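Local atomic coordinates of 3,6-diketocamphane 1,6-monooxygenase (Pseudomonas putida, PDB entry 4UWM), a protein that uses FMNH2 and molecular oxygen to convert a diketocamphane into its lactone, a type II Baeyer-Villiger oxidation in bacterial degradation of (-)-camphor. Residues A[279-282]-A[283-287]; A[149-152]-A[153-156]. All blocks are in the same frame, centred on the assembly; numbering follows the deposited sequence.

Contact 1: A[279-282]-A[283-287]; sequences YCFE and RYLIP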
loop_
_atom_site.group_PDB
_atom_site.type_symbol
_atom_site.label_atom_id
_atom_site.label_comp_id
_atom_site.label_asym_id
_atom_site.label_seq_id
_atom_site.Cartn_x
_atom_site.Cartn_y
_atom_site.Cartn_z
ATOM N N TYR A 279 27.339 -8.206 12.336
ATOM C CA TYR A 279 26.949 -7.006 13.085
ATOM C C TYR A 279 25.538 -7.119 13.701
ATOM O O TYR A 279 25.328 -6.823 14.888
ATOM C CB TYR A 279 27.049 -5.734 12.210
ATOM C CG TYR A 279 26.667 -4.488 12.966
ATOM C CD1 TYR A 279 27.554 -3.894 13.871
ATOM C CD2 TYR A 279 25.395 -3.926 12.830
ATOM C CE1 TYR A 279 27.191 -2.766 14.598
ATOM C CE2 TYR A 279 25.027 -2.807 13.551
ATOM C CZ TYR A 279 25.933 -2.226 14.427
ATOM O OH TYR A 279 25.570 -1.110 15.135
ATOM N N CYS A 280 24.579 -7.540 12.880
ATOM C CA CYS A 280 23.181 -7.658 13.324
ATOM C C CYS A 280 23.078 -8.711 14.430
ATOM O O CYS A 280 22.516 -8.456 15.496
ATOM C CB CYS A 280 22.289 -8.047 12.146
ATOM S SG CYS A 280 20.545 -8.240 12.602
ATOM N N PHE A 281 23.653 -9.883 14.177
ATOM C CA PHE A 281 23.661 -10.964 15.170
ATOM C C PHE A 281 24.313 -10.584 16.482
ATOM O O PHE A 281 23.734 -10.807 17.535
ATOM C CB PHE A 281 24.276 -12.239 14.602
ATOM C CG PHE A 281 23.285 -13.104 13.883
ATOM C CD1 PHE A 281 22.542 -14.047 14.579
ATOM C CD2 PHE A 281 23.064 -12.950 12.520
ATOM C CE1 PHE A 281 21.616 -14.844 13.928
ATOM C CE2 PHE A 281 22.137 -13.743 11.862
ATOM C CZ PHE A 281 21.414 -14.694 12.568
ATOM N N GLU A 282 25.501 -9.991 16.419
ATOM C CA GLU A 282 26.219 -9.555 17.627
ATOM C C GLU A 282 25.480 -8.489 18.412
ATOM O O GLU A 282 25.406 -8.557 19.642
ATOM C CB GLU A 282 27.588 -8.996 17.244
ATOM C CG GLU A 282 28.623 -9.038 18.346
ATOM C CD GLU A 282 29.316 -10.376 18.391
ATOM O OE1 GLU A 282 28.750 -11.307 18.998
ATOM O OE2 GLU A 282 30.404 -10.498 17.790
ATOM N N ARG A 283 24.946 -7.485 17.716
ATOM C CA ARG A 283 24.326 -6.361 18.407
ATOM C C ARG A 283 22.896 -6.622 18.847
ATOM O O ARG A 283 22.457 -6.106 19.881
ATOM C CB ARG A 283 24.371 -5.094 17.555
ATOM C CG ARG A 283 23.783 -3.894 18.274
ATOM C CD ARG A 283 23.800 -2.629 17.438
ATOM N NE ARG A 283 22.965 -1.600 18.052
ATOM C CZ ARG A 283 22.693 -0.421 17.503
ATOM N NH1 ARG A 283 23.199 -0.098 16.312
ATOM N NH2 ARG A 283 21.927 0.437 18.158
ATOM N N TYR A 284 22.168 -7.402 18.052
ATOM C CA TYR A 284 20.711 -7.457 18.173
ATOM C C TYR A 284 20.200 -8.866 18.446
ATOM O O TYR A 284 19.585 -9.108 19.478
ATOM C CB TYR A 284 20.045 -6.868 16.891
ATOM C CG TYR A 284 18.522 -6.940 16.876
ATOM C CD1 TYR A 284 17.770 -6.424 17.928
ATOM C CD2 TYR A 284 17.840 -7.488 15.787
ATOM C CE1 TYR A 284 16.384 -6.477 17.913
ATOM C CE2 TYR A 284 16.452 -7.557 15.770
ATOM C CZ TYR A 284 15.735 -7.043 16.833
ATOM O OH TYR A 284 14.358 -7.089 16.832
ATOM N N LEU A 285 20.453 -9.789 17.522
ATOM C CA LEU A 285 19.806 -11.102 17.575
ATOM C C LEU A 285 20.308 -12.043 18.671
ATOM O O LEU A 285 19.497 -12.685 19.352
ATOM C CB LEU A 285 19.877 -11.812 16.212
ATOM C CG LEU A 285 19.078 -11.168 15.073
ATOM C CD1 LEU A 285 19.382 -11.856 13.756
ATOM C CD2 LEU A 285 17.583 -11.185 15.374
ATOM N N ILE A 286 21.630 -12.158 18.809
ATOM C CA ILE A 286 22.199 -13.110 19.769
ATOM C C ILE A 286 21.729 -12.811 21.190
ATOM O O ILE A 286 21.220 -13.721 21.842
ATOM C CB ILE A 286 23.735 -13.283 19.630
ATOM C CG1 ILE A 286 24.042 -14.150 18.408
ATOM C CG2 ILE A 286 24.338 -13.926 20.872
ATOM C CD1 ILE A 286 25.438 -13.974 17.835
ATOM N N PRO A 287 21.832 -11.543 21.659
ATOM C CA PRO A 287 21.359 -11.288 23.024
ATOM C C PRO A 287 19.892 -11.683 23.249
ATOM O O PRO A 287 19.549 -12.145 24.336
ATOM C CB PRO A 287 21.536 -9.777 23.179
ATOM C CG PRO A 287 22.664 -9.443 22.278
ATOM C CD PRO A 287 22.469 -10.339 21.082
#

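Contact 2: A[149-152]-A[153-156]; sequences IMEK and IWKR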
loop_
_atom_site.group_PDB
_atom_site.type_symbol
_atom_site.label_atom_id
_atom_site.label_comp_id
_atom_site.label_asym_id
_atom_site.label_seq_id
_atom_site.Cartn_x
_atom_site.Cartn_y
_atom_site.Cartn_z
ATOM N N ILE A 149 -14.009 -14.014 6.553
ATOM C CA ILE A 149 -14.509 -12.869 5.767
ATOM C C ILE A 149 -13.800 -12.680 4.427
ATOM O O ILE A 149 -14.458 -12.557 3.386
ATOM C CB ILE A 149 -14.472 -11.551 6.601
ATOM C CG1 ILE A 149 -15.431 -11.669 7.791
ATOM C CG2 ILE A 149 -14.778 -10.326 5.738
ATOM C CD1 ILE A 149 -15.234 -10.643 8.907
ATOM N N MET A 150 -12.455 -12.653 4.435
ATOM C CA MET A 150 -11.722 -12.386 3.209
ATOM C C MET A 150 -12.007 -13.403 2.109
ATOM O O MET A 150 -12.165 -13.035 0.944
ATOM C CB MET A 150 -10.195 -12.295 3.481
ATOM C CG MET A 150 -9.819 -11.152 4.435
ATOM S SD MET A 150 -8.075 -10.647 4.168
ATOM C CE MET A 150 -7.211 -12.090 4.747
ATOM N N GLU A 151 -12.039 -14.684 2.461
ATOM C CA GLU A 151 -12.342 -15.725 1.468
ATOM C C GLU A 151 -13.712 -15.498 0.821
ATOM O O GLU A 151 -13.894 -15.770 -0.359
ATOM C CB GLU A 151 -12.322 -17.110 2.113
ATOM C CG GLU A 151 -10.948 -17.518 2.611
ATOM C CD GLU A 151 -10.960 -18.799 3.424
ATOM O OE1 GLU A 151 -11.967 -19.098 4.102
ATOM O OE2 GLU A 151 -9.927 -19.482 3.422
ATOM N N LYS A 152 -14.670 -15.007 1.599
ATOM C CA LYS A 152 -16.011 -14.732 1.039
ATOM C C LYS A 152 -16.014 -13.472 0.152
ATOM O O LYS A 152 -16.685 -13.427 -0.893
ATOM C CB LYS A 152 -17.063 -14.697 2.149
ATOM C CG LYS A 152 -17.202 -16.026 2.884
ATOM C CD LYS A 152 -18.052 -15.883 4.142
ATOM C CE LYS A 152 -19.545 -15.894 3.806
ATOM N NZ LYS A 152 -19.977 -17.214 3.261
ATOM N N ILE A 153 -15.224 -12.465 0.521
ATOM C CA ILE A 153 -15.098 -11.295 -0.339
ATOM C C ILE A 153 -14.481 -11.687 -1.678
ATOM O O ILE A 153 -14.956 -11.245 -2.718
ATOM C CB ILE A 153 -14.342 -10.143 0.343
ATOM C CG1 ILE A 153 -15.275 -9.460 1.341
ATOM C CG2 ILE A 153 -13.851 -9.113 -0.683
ATOM C CD1 ILE A 153 -14.581 -8.999 2.590
ATOM N N TRP A 154 -13.448 -12.541 -1.657
ATOM C CA TRP A 154 -12.804 -12.975 -2.911
ATOM C C TRP A 154 -13.753 -13.746 -3.830
ATOM O O TRP A 154 -13.598 -13.701 -5.059
ATOM C CB TRP A 154 -11.549 -13.830 -2.661
ATOM C CG TRP A 154 -10.433 -13.081 -1.969
ATOM C CD1 TRP A 154 -10.084 -11.760 -2.145
ATOM C CD2 TRP A 154 -9.518 -13.610 -1.002
ATOM N NE1 TRP A 154 -9.007 -11.442 -1.345
ATOM C CE2 TRP A 154 -8.645 -12.545 -0.622
ATOM C CE3 TRP A 154 -9.355 -14.867 -0.405
ATOM C CZ2 TRP A 154 -7.638 -12.704 0.339
ATOM C CZ3 TRP A 154 -8.340 -15.038 0.548
ATOM C CH2 TRP A 154 -7.493 -13.952 0.912
ATOM N N LYS A 155 -14.699 -14.475 -3.226
ATOM C CA LYS A 155 -15.725 -15.226 -3.983
ATOM C C LYS A 155 -16.770 -14.339 -4.667
ATOM O O LYS A 155 -17.382 -14.739 -5.652
ATOM C CB LYS A 155 -16.395 -16.273 -3.087
ATOM C CG LYS A 155 -15.531 -17.510 -2.939
ATOM C CD LYS A 155 -16.145 -18.536 -2.014
ATOM C CE LYS A 155 -15.232 -19.746 -1.972
ATOM N NZ LYS A 155 -15.205 -20.333 -0.611
ATOM N N ARG A 156 -16.957 -13.132 -4.154
ATOM C CA ARG A 156 -17.865 -12.157 -4.759
ATOM C C ARG A 156 -19.331 -12.656 -4.817
ATOM O O ARG A 156 -20.038 -12.387 -5.786
ATOM C CB ARG A 156 -17.368 -11.715 -6.146
ATOM C CG ARG A 156 -16.051 -10.940 -6.067
ATOM C CD ARG A 156 -15.558 -10.492 -7.426
ATOM N NE ARG A 156 -16.228 -9.287 -7.934
ATOM C CZ ARG A 156 -17.013 -9.280 -9.014
ATOM N NH1 ARG A 156 -17.237 -10.403 -9.675
ATOM N NH2 ARG A 156 -17.577 -8.170 -9.431
#

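Contact 1: A[279-282]-A[283-287]
Leu285 sets its CD1 methyl squarely over one face of the Phe281 ring, 3.6 Å from the ring centroid and only 9° off the normal, which is the geometry of a CH-pi contact. The methyl sits above the middle of the ring, almost equally far from all six carbons. On another side of the turn Tyr279 and Arg283 run alongside each other, pointing the same way. Both have CG anti to the backbone N (chi1 -178° in Arg283), and Arg283 stays extended from CG to NE, so its guanidinium draws level with the phenol oxygen. There Arg283 NH1 donates to Tyr279 OH at 2.8 Å, the oxygen lying somewhat out of the guanidinium plane, which is itself turned 80° from the ring. The other terminal nitrogen, NH2, forms a salt bridge with Glu181 of the second subunit. Cys280 SG approaches Leu285 CD1 to 4.0 Å and lies near the edge of the Tyr284 ring, whose hydroxyl bonds to Glu52.

The backbone changes pitch beneath these side chains. Arg283 N and Tyr284 N bond four residues back, whereas Leu285 N reaches Cys280 O at 3.2 Å and Ile286 N reaches Phe281 O at 2.8 Å, both five residues back. Cys280 O thus accepts two N-H groups, from opposite faces of its carbonyl plane. Such i+5 bonding marks a pi-type turn, or pi-bulge, within helix 276-291, here near the FMN site: the Leu285 side chain is about 5 Å from the flavin.

Contact 2: A[149-152]-A[153-156]
One face of the Trp154 indole rests on the preceding turn of its own helix. Met150 O stands 3.2 Å above the plane of the Trp154 ring, offset toward the rim, with Glu151 N above the same face. Farther out, Met150 CB lies over the six-membered ring of Trp154, 4.2 Å from its centroid and 16° off the normal, a CH-pi contact. Met150 SD makes a longer, oblique Met-aromatic contact at 5.3 Å from the same Trp154 centroid. Glu151 contributes an aliphatic touch, Glu151 CG lying 4.1 Å from Trp154 CZ3, while its carboxylate plane is inclined 62° to the indole. Trp154 NE1 donates to Ala89 O, a bond that probably helps to hold the indole's rotation. An alanine in place of Trp154 would probably leave Ala89 O without this donor and open a gap beside Met150.

With CG anti to its carbonyl carbon (chi1 -64°), Trp154 folds back over the carbonyl that its own N-H uses: Trp154 N bonds to Met150 O at 2.9 Å. Ile149 and Ile153 lie side by side, Ile149 CG2 and Ile153 CD1 only 3.4 Å apart; that closeness is doubtful evidence of strain because Ile153 has a second conformer. The spiral then frays. Lys155 N keeps its bond to Glu151 O, but its bond to Lys152 O and that of Arg156 N to the same oxygen are weak, and Arg156 turns to positive phi.

These residues end helix 139-155. Met150 and Ile153 pack on helix 85-98, Ile149 meets strands 159-162 and 167-170, Lys152 makes a cation-pi contact with Phe159, and Trp154 also touches the loop residues Pro190, Ala195 and Pro196.

Overall arrangement
From the N terminus the chain reaches contact 2 first, at the end of helix 139-155, and contact 1 much later, in helix 276-291. Each joins consecutive turns of one helix, so neither closes a long loop; they follow in series, without nesting or crossing. Between them run the two-stranded antiparallel sheet and the parallel strands 198-202, 219-223 and 254-261 of the TIM-barrel-like luciferase-family fold. The contacts lie on opposite sides of the chain's centre, their centres 42 Å apart and nearest atoms about 25 Å apart. Contact 2 joins helix 85-98 to the antiparallel pair, whereas contact 1 links helix 311-317, the flavin neighbourhood and the second subunit.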